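PDB 6H8M: neurotrypsin from Mus musculus, which is a secreted multidomain serine protease with a role in neuronal plasticity, represented here by its third scavenger receptor cysteine-rich domain. Local coordinates for residues Pro5-Asp10 with Gly25-Ile30; Glu12-Gly17 with Leu47-Pro52. All coordinates share one frame; numbering follows the deposited sequence.

Interaction 1 of 2, residues Pro5-Asp10 with Gly25-Ile30; sequences PIRLVD and GQWGTI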
ATOM      1  N   PRO A   5      -9.211   4.790  -5.945  1.00 43.05           N
ATOM      2  CA  PRO A   5      -9.806   4.352  -4.675  1.00 41.33           C
ATOM      3  C   PRO A   5      -8.829   3.417  -3.938  1.00 36.21           C
ATOM      4  O   PRO A   5      -8.246   2.482  -4.565  1.00 39.52           O
ATOM      5  CB  PRO A   5     -11.112   3.647  -5.121  1.00 43.97           C
ATOM      6  CG  PRO A   5     -11.336   4.131  -6.571  1.00 45.35           C
ATOM      7  CD  PRO A   5      -9.931   4.285  -7.122  1.00 43.15           C
ATOM      8  N   ILE A   6      -8.786   3.541  -2.593  1.00 38.52           N
ATOM      9  CA  ILE A   6      -7.948   2.753  -1.723  1.00 38.08           C
ATOM     10  C   ILE A   6      -8.710   2.383  -0.460  1.00 35.17           C
ATOM     11  O   ILE A   6      -9.657   3.146   0.012  1.00 39.72           O
ATOM     12  CB  ILE A   6      -6.631   3.499  -1.403  1.00 39.33           C
ATOM     13  CG1 ILE A   6      -6.830   4.785  -0.660  1.00 45.15           C
ATOM     14  CG2 ILE A   6      -5.844   3.763  -2.657  1.00 45.82           C
ATOM     15  CD1 ILE A   6      -5.510   5.357  -0.187  1.00 48.14           C
ATOM     16  N   ARG A   7      -8.391   1.203   0.061  1.00 35.72           N
ATOM     17  CA  ARG A   7      -8.951   0.749   1.338  1.00 38.43           C
ATOM     18  C   ARG A   7      -7.918  -0.083   2.055  1.00 40.34           C
ATOM     19  O   ARG A   7      -7.051  -0.640   1.456  1.00 37.42           O
ATOM     20  CB  ARG A   7     -10.248  -0.043   1.106  1.00 39.26           C
ATOM     21  CG  ARG A   7     -10.104  -1.370   0.379  1.00 40.85           C
ATOM     22  CD  ARG A   7     -11.436  -2.044   0.089  1.00 46.01           C
ATOM     23  NE  ARG A   7     -11.149  -3.353  -0.498  1.00 48.26           N
ATOM     24  CZ  ARG A   7     -12.024  -4.106  -1.098  1.00 53.22           C
ATOM     25  NH1 ARG A   7     -13.266  -3.665  -1.211  1.00 52.83           N
ATOM     26  NH2 ARG A   7     -11.658  -5.287  -1.558  1.00 48.16           N
ATOM     27  N   LEU A   8      -8.057  -0.185   3.378  1.00 34.36           N
ATOM     28  CA  LEU A   8      -7.273  -1.074   4.203  1.00 37.19           C
ATOM     29  C   LEU A   8      -8.143  -2.258   4.691  1.00 41.22           C
ATOM     30  O   LEU A   8      -9.340  -2.032   5.014  1.00 41.53           O
ATOM     31  CB  LEU A   8      -6.740  -0.349   5.450  1.00 37.58           C
ATOM     32  CG  LEU A   8      -5.894   0.880   5.120  1.00 39.67           C
ATOM     33  CD1 LEU A   8      -5.348   1.447   6.425  1.00 39.76           C
ATOM     34  CD2 LEU A   8      -4.781   0.587   4.095  1.00 40.60           C
ATOM     35  N   VAL A   9      -7.614  -3.475   4.569  1.00 38.53           N
ATOM     36  CA  VAL A   9      -8.373  -4.689   4.870  1.00 38.40           C
ATOM     37  C   VAL A   9      -7.607  -5.558   5.866  1.00 38.93           C
ATOM     38  O   VAL A   9      -6.385  -5.618   5.874  1.00 40.05           O
ATOM     39  CB  VAL A   9      -8.590  -5.473   3.547  1.00 44.68           C
ATOM     40  CG1 VAL A   9      -9.512  -6.693   3.756  1.00 53.65           C
ATOM     41  CG2 VAL A   9      -9.192  -4.558   2.482  1.00 49.23           C
ATOM     42  N   ASP A  10      -8.355  -6.238   6.760  1.00 41.83           N
ATOM     43  CA  ASP A  10      -7.812  -7.295   7.619  1.00 46.17           C
ATOM     44  C   ASP A  10      -6.923  -6.772   8.764  1.00 46.21           C
ATOM     45  O   ASP A  10      -6.233  -7.592   9.383  1.00 44.80           O
ATOM     46  CB  ASP A  10      -7.058  -8.368   6.837  1.00 42.17           C
ATOM     47  CG  ASP A  10      -7.934  -9.309   6.061  1.00 54.25           C
ATOM     48  OD1 ASP A  10      -9.096  -9.464   6.431  1.00 53.66           O
ATOM     49  OD2 ASP A  10      -7.451  -9.903   5.124  1.00 51.14           O
ATOM     50  N   GLY A  25     -11.377  -1.986 -12.945  1.00 48.40           N
ATOM     51  CA  GLY A  25     -12.645  -2.613 -12.594  1.00 51.61           C
ATOM     52  C   GLY A  25     -12.528  -3.588 -11.445  1.00 51.28           C
ATOM     53  O   GLY A  25     -13.494  -4.267 -11.152  1.00 51.79           O
ATOM     54  N   GLN A  26     -11.363  -3.731 -10.802  1.00 48.60           N
ATOM     55  CA  GLN A  26     -11.210  -4.709  -9.713  1.00 48.46           C
ATOM     56  C   GLN A  26     -10.379  -4.175  -8.550  1.00 45.14           C
ATOM     57  O   GLN A  26      -9.417  -3.449  -8.723  1.00 41.30           O
ATOM     58  CB  GLN A  26     -10.452  -5.978 -10.115  1.00 48.30           C
ATOM     59  CG  GLN A  26     -11.228  -6.833 -11.089  1.00 58.32           C
ATOM     60  CD  GLN A  26     -10.431  -8.071 -11.416  1.00 63.34           C
ATOM     61  OE1 GLN A  26      -9.707  -8.120 -12.401  1.00 66.21           O
ATOM     62  NE2 GLN A  26     -10.500  -9.051 -10.535  1.00 66.45           N
ATOM     63  N   TRP A  27     -10.737  -4.654  -7.343  1.00 44.76           N
ATOM     64  CA  TRP A  27      -9.873  -4.463  -6.199  1.00 43.71           C
ATOM     65  C   TRP A  27      -8.661  -5.397  -6.288  1.00 44.92           C
ATOM     66  O   TRP A  27      -8.801  -6.551  -6.618  1.00 44.72           O
ATOM     67  CB  TRP A  27     -10.610  -4.706  -4.867  1.00 44.55           C
ATOM     68  CG  TRP A  27     -11.597  -3.638  -4.548  1.00 42.56           C
ATOM     69  CD1 TRP A  27     -12.957  -3.645  -4.759  1.00 44.48           C
ATOM     70  CD2 TRP A  27     -11.280  -2.340  -4.023  1.00 39.86           C
ATOM     71  NE1 TRP A  27     -13.480  -2.450  -4.326  1.00 44.62           N
ATOM     72  CE2 TRP A  27     -12.479  -1.631  -3.906  1.00 43.60           C
ATOM     73  CE3 TRP A  27     -10.098  -1.699  -3.673  1.00 39.20           C
ATOM     74  CZ2 TRP A  27     -12.531  -0.344  -3.382  1.00 43.79           C
ATOM     75  CZ3 TRP A  27     -10.143  -0.448  -3.120  1.00 37.13           C
ATOM     76  CH2 TRP A  27     -11.346   0.242  -3.032  1.00 39.90           C
ATOM     77  N   GLY A  28      -7.465  -4.881  -6.001  1.00 38.84           N
ATOM     78  CA  GLY A  28      -6.257  -5.710  -6.000  1.00 41.42           C
ATOM     79  C   GLY A  28      -5.204  -5.138  -5.093  1.00 40.39           C
ATOM     80  O   GLY A  28      -5.419  -4.090  -4.450  1.00 41.01           O
ATOM     81  N   THR A  29      -4.073  -5.795  -5.009  1.00 39.67           N
ATOM     82  CA  THR A  29      -3.085  -5.472  -3.969  1.00 39.73           C
ATOM     83  C   THR A  29      -1.885  -4.774  -4.587  1.00 41.65           C
ATOM     84  O   THR A  29      -1.833  -4.541  -5.769  1.00 43.75           O
ATOM     85  CB  THR A  29      -2.693  -6.756  -3.221  1.00 41.20           C
ATOM     86  OG1 THR A  29      -2.237  -7.739  -4.158  1.00 42.34           O
ATOM     87  CG2 THR A  29      -3.926  -7.369  -2.600  1.00 41.25           C
ATOM     88  N   ILE A  30      -0.929  -4.465  -3.705  1.00 40.71           N
ATOM     89  CA  ILE A  30       0.319  -3.834  -4.052  1.00 38.87           C
ATOM     90  C   ILE A  30       1.467  -4.686  -3.519  1.00 40.12           C
ATOM     91  O   ILE A  30       1.488  -5.084  -2.336  1.00 39.19           O
ATOM     92  CB  ILE A  30       0.381  -2.436  -3.430  1.00 41.94           C
ATOM     93  CG1 ILE A  30      -0.809  -1.589  -3.847  1.00 43.25           C
ATOM     94  CG2 ILE A  30       1.705  -1.765  -3.714  1.00 43.50           C
ATOM     95  CD1 ILE A  30      -0.705  -0.156  -3.315  1.00 47.30           C
TER
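R7 on strand 6-10 and W27 on strand 26-30 meet across the intervening strand 18-23, and the nearest CA atoms of the two segments, those of I6 and W27, are 8.7 Å apart, consistent with a strand lying between them and too far for the two backbones to pair directly. The setting is the sheet of the scavenger receptor cysteine-rich (SRCR) domain, whose edge strand 6-10 is joined by backbone hydrogen bonds to strand 18-23, which in turn pairs with 26-30. The contact is therefore made by side chains that bridge over the middle strand on one surface of the sheet.

Its main element is a cation-pi stack. The guanidinium of R7 lies flat on the indole, the two planes only 8° apart, and R7 CZ sits 3.5 Å from the centroid of the five-membered ring of W27. Farther back along the arginine, R7 CD stands 3.8 Å from the centroid of the six-membered ring, a CH-pi contact over the same face. The extended chain from CG to NE (chi2 -175°, chi3 -175°) lets the arginine lie over both rings of the indole. E20, on the strand between, forms a salt bridge with R7 NH2 and so probably helps fix the rotation of the guanidinium, while F22 meets the indole edge-to-face.

P5 adds an apolar touch at the far end of the indole, its CB 4.0 Å from W27 CH2. Near the indole plane, at the ring edge, I6 CA approaches W27 CZ3 to 4.1 Å.

Interaction 2 of 2, residues Glu12-Gly17 with Leu47-Pro52; sequences ENKKEG and LGYKGP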
ATOM      1  N   GLU A  12      -6.642  -4.774  12.625  1.00 49.47           N
ATOM      2  CA  GLU A  12      -7.418  -4.872  13.928  1.00 54.76           C
ATOM      3  C   GLU A  12      -8.354  -3.680  14.065  1.00 54.50           C
ATOM      4  O   GLU A  12      -9.214  -3.686  14.882  1.00 55.28           O
ATOM      5  CB  GLU A  12      -6.434  -4.994  15.086  1.00 59.22           C
ATOM      6  CG  GLU A  12      -5.674  -6.305  15.035  1.00 66.63           C
ATOM      7  CD  GLU A  12      -5.504  -6.985  16.391  1.00 88.58           C
ATOM      8  OE1 GLU A  12      -5.941  -6.392  17.419  1.00103.16           O
ATOM      9  OE2 GLU A  12      -4.944  -8.113  16.424  1.00105.47           O
ATOM     10  N   ASN A  13      -8.115  -2.589  13.355  1.00 45.34           N
ATOM     11  CA  ASN A  13      -8.956  -1.397  13.357  1.00 50.84           C
ATOM     12  C   ASN A  13      -8.842  -0.738  11.970  1.00 49.15           C
ATOM     13  O   ASN A  13      -8.066  -1.186  11.122  1.00 45.15           O
ATOM     14  CB  ASN A  13      -8.574  -0.418  14.479  1.00 53.90           C
ATOM     15  CG  ASN A  13      -7.095  -0.091  14.381  1.00 60.42           C
ATOM     16  OD1 ASN A  13      -6.658   0.613  13.489  1.00 53.61           O
ATOM     17  ND2 ASN A  13      -6.300  -0.598  15.301  1.00 61.75           N
ATOM     18  N   LYS A  14      -9.575   0.357  11.747  1.00 46.33           N
ATOM     19  CA  LYS A  14      -9.723   0.893  10.388  1.00 51.21           C
ATOM     20  C   LYS A  14      -8.468   1.668   9.995  1.00 51.03           C
ATOM     21  O   LYS A  14      -8.327   1.971   8.836  1.00 48.29           O
ATOM     22  CB  LYS A  14     -10.959   1.789  10.282  1.00 60.75           C
ATOM     23  CG  LYS A  14     -10.944   3.005  11.181  1.00 72.36           C
ATOM     24  CD  LYS A  14     -12.257   3.822  11.117  1.00 82.64           C
ATOM     25  CE  LYS A  14     -12.294   4.927  12.151  1.00 90.73           C
ATOM     26  NZ  LYS A  14     -11.006   5.669  12.173  1.00 93.14           N
ATOM     27  N   LYS A  15      -7.536   1.907  10.925  1.00 46.10           N
ATOM     28  CA  LYS A  15      -6.329   2.659  10.645  1.00 46.52           C
ATOM     29  C   LYS A  15      -5.157   1.780  10.224  1.00 42.03           C
ATOM     30  O   LYS A  15      -4.108   2.330   9.979  1.00 44.14           O
ATOM     31  CB  LYS A  15      -5.915   3.478  11.878  1.00 50.86           C
ATOM     32  CG  LYS A  15      -6.754   4.714  12.082  1.00 60.03           C
ATOM     33  CD  LYS A  15      -6.168   5.627  13.148  1.00 65.34           C
ATOM     34  CE  LYS A  15      -7.212   6.569  13.730  1.00 68.06           C
ATOM     35  NZ  LYS A  15      -6.563   7.699  14.429  1.00 72.66           N
ATOM     36  N   GLU A  16      -5.340   0.460  10.026  1.00 42.16           N
ATOM     37  CA  GLU A  16      -4.260  -0.373   9.586  1.00 36.35           C
ATOM     38  C   GLU A  16      -4.835  -1.537   8.769  1.00 37.21           C
ATOM     39  O   GLU A  16      -6.006  -1.810   8.776  1.00 38.84           O
ATOM     40  CB  GLU A  16      -3.514  -0.955  10.776  1.00 39.62           C
ATOM     41  CG  GLU A  16      -4.347  -1.952  11.574  1.00 41.61           C
ATOM     42  CD  GLU A  16      -3.654  -2.618  12.754  1.00 48.43           C
ATOM     43  OE1 GLU A  16      -2.729  -2.017  13.299  1.00 51.36           O
ATOM     44  OE2 GLU A  16      -4.069  -3.732  13.116  1.00 48.77           O
ATOM     45  N   GLY A  17      -4.004  -2.092   7.907  1.00 35.62           N
ATOM     46  CA  GLY A  17      -4.358  -3.312   7.203  1.00 33.69           C
ATOM     47  C   GLY A  17      -3.598  -3.449   5.884  1.00 33.38           C
ATOM     48  O   GLY A  17      -2.721  -2.592   5.568  1.00 34.18           O
ATOM     49  N   LEU A  47      -5.842   8.645   2.927  1.00 42.84           N
ATOM     50  CA  LEU A  47      -6.960   8.202   3.737  1.00 41.75           C
ATOM     51  C   LEU A  47      -7.396   9.235   4.785  1.00 47.29           C
ATOM     52  O   LEU A  47      -8.411   9.029   5.439  1.00 42.26           O
ATOM     53  CB  LEU A  47      -6.537   6.901   4.422  1.00 41.64           C
ATOM     54  CG  LEU A  47      -6.478   5.657   3.542  1.00 42.86           C
ATOM     55  CD1 LEU A  47      -5.865   4.494   4.325  1.00 44.24           C
ATOM     56  CD2 LEU A  47      -7.851   5.292   3.027  1.00 45.06           C
ATOM     57  N   GLY A  48      -6.642  10.311   4.924  1.00 50.54           N
ATOM     58  CA  GLY A  48      -7.038  11.414   5.790  1.00 52.06           C
ATOM     59  C   GLY A  48      -6.402  11.382   7.152  1.00 56.68           C
ATOM     60  O   GLY A  48      -6.746  12.222   7.959  1.00 56.20           O
ATOM     61  N   TYR A  49      -5.379  10.535   7.379  1.00 48.14           N
ATOM     62  CA  TYR A  49      -4.654  10.483   8.617  1.00 56.11           C
ATOM     63  C   TYR A  49      -3.436  11.422   8.497  1.00 62.14           C
ATOM     64  O   TYR A  49      -2.900  11.617   7.429  1.00 71.28           O
ATOM     65  CB  TYR A  49      -4.248   9.056   8.974  1.00 53.60           C
ATOM     66  CG  TYR A  49      -5.435   8.151   9.105  1.00 52.30           C
ATOM     67  CD1 TYR A  49      -6.388   8.420  10.071  1.00 62.09           C
ATOM     68  CD2 TYR A  49      -5.724   7.194   8.159  1.00 48.43           C
ATOM     69  CE1 TYR A  49      -7.562   7.690  10.146  1.00 63.35           C
ATOM     70  CE2 TYR A  49      -6.864   6.414   8.250  1.00 51.26           C
ATOM     71  CZ  TYR A  49      -7.798   6.687   9.223  1.00 58.80           C
ATOM     72  OH  TYR A  49      -8.908   5.912   9.325  1.00 65.79           O
ATOM     73  N   LYS A  50      -3.035  12.003   9.621  1.00 61.86           N
ATOM     74  CA  LYS A  50      -2.052  13.076   9.664  1.00 71.82           C
ATOM     75  C   LYS A  50      -0.787  12.664  10.422  1.00 69.73           C
ATOM     76  O   LYS A  50       0.240  13.376  10.330  1.00 68.87           O
ATOM     77  CB  LYS A  50      -2.652  14.289  10.379  1.00 77.71           C
ATOM     78  CG  LYS A  50      -4.016  14.695   9.862  1.00 82.14           C
ATOM     79  CD  LYS A  50      -3.983  15.213   8.425  1.00 85.92           C
ATOM     80  CE  LYS A  50      -5.362  15.545   7.903  1.00 88.99           C
ATOM     81  NZ  LYS A  50      -5.373  16.767   7.069  1.00 97.12           N
ATOM     82  N   GLY A  51      -0.876  11.624  11.246  1.00 60.19           N
ATOM     83  CA  GLY A  51       0.223  11.241  12.151  1.00 58.90           C
ATOM     84  C   GLY A  51       1.293  10.378  11.478  1.00 56.94           C
ATOM     85  O   GLY A  51       1.281  10.191  10.256  1.00 56.89           O
ATOM     86  N   PRO A  52       2.230   9.826  12.278  1.00 59.08           N
ATOM     87  CA  PRO A  52       3.310   8.986  11.766  1.00 57.65           C
ATOM     88  C   PRO A  52       2.673   7.721  11.153  1.00 53.05           C
ATOM     89  O   PRO A  52       1.614   7.313  11.621  1.00 52.40           O
ATOM     90  CB  PRO A  52       4.177   8.635  12.993  1.00 61.34           C
ATOM     91  CG  PRO A  52       3.623   9.433  14.142  1.00 64.96           C
ATOM     92  CD  PRO A  52       2.242   9.899  13.749  1.00 62.24           C
TER
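Y49 reaches from the loop after helix 37-46 to the type I beta turn N13-E16, and the two lysines of that turn, K14 and K15, receive it. The contact joins two surface loops of the SRCR domain. Along 47-52, L47 comes first: its carbonyl O lies 4.1 Å above the plane of the Y49 ring, offset toward the rim. G48 follows with positive phi (98°) in a Schellman motif that ends the helix and sends the chain on to Y49.

Y49 follows, its CB directed toward the turn, and one face of its ring takes the aliphatic part of K15. K15 CG stands 4.0 Å from the ring centroid, 29° off the normal, which makes this a CH-pi contact displaced toward the hydroxyl end; K15 CG is 3.6 Å from both Y49 CZ and Y49 CE1. Beyond CG the lysine runs extended, bringing K15 CE to 3.8 Å from Y49 CE1. Its ammonium passes on to a salt bridge with D106, whose carboxylate also accepts a hydrogen bond from the backbone N of G51, so D106 links both segments.

The turn that presents these lysines carries an Asx turn: K15 N donates to N13 OD1 over 3.0 Å, in the carbonyl plane and on a lone pair. K14 has CG between its backbone N and carbonyl carbon (chi1 61°), and a bend at chi4 brings its ammonium to the edge of the tyrosine. There K14 NZ lies 3.5 Å from Y49 OH, with no hydrogen bond between them.

Overall arrangement
From the N terminus, strand 6-10 enters the main sheet at its edge and leads into the turn of 12-17. Strand 18-23 then returns, and 26-30 follows, where interaction 1 closes a loop with 14 residues between its segments. After helix 37-46 the chain reaches 47-52 and interaction 2 closes a second loop, with 29 residues between its segments. The segments alternate along the sequence, so the two loops cross rather than nest. Their centres are 15 Å apart, yet their segments touch: L8 CG packs 3.7 Å from L47 CD1. Interaction 1 spans three sheet strands, and interaction 2 ties the first strand connection to the loop following the helix.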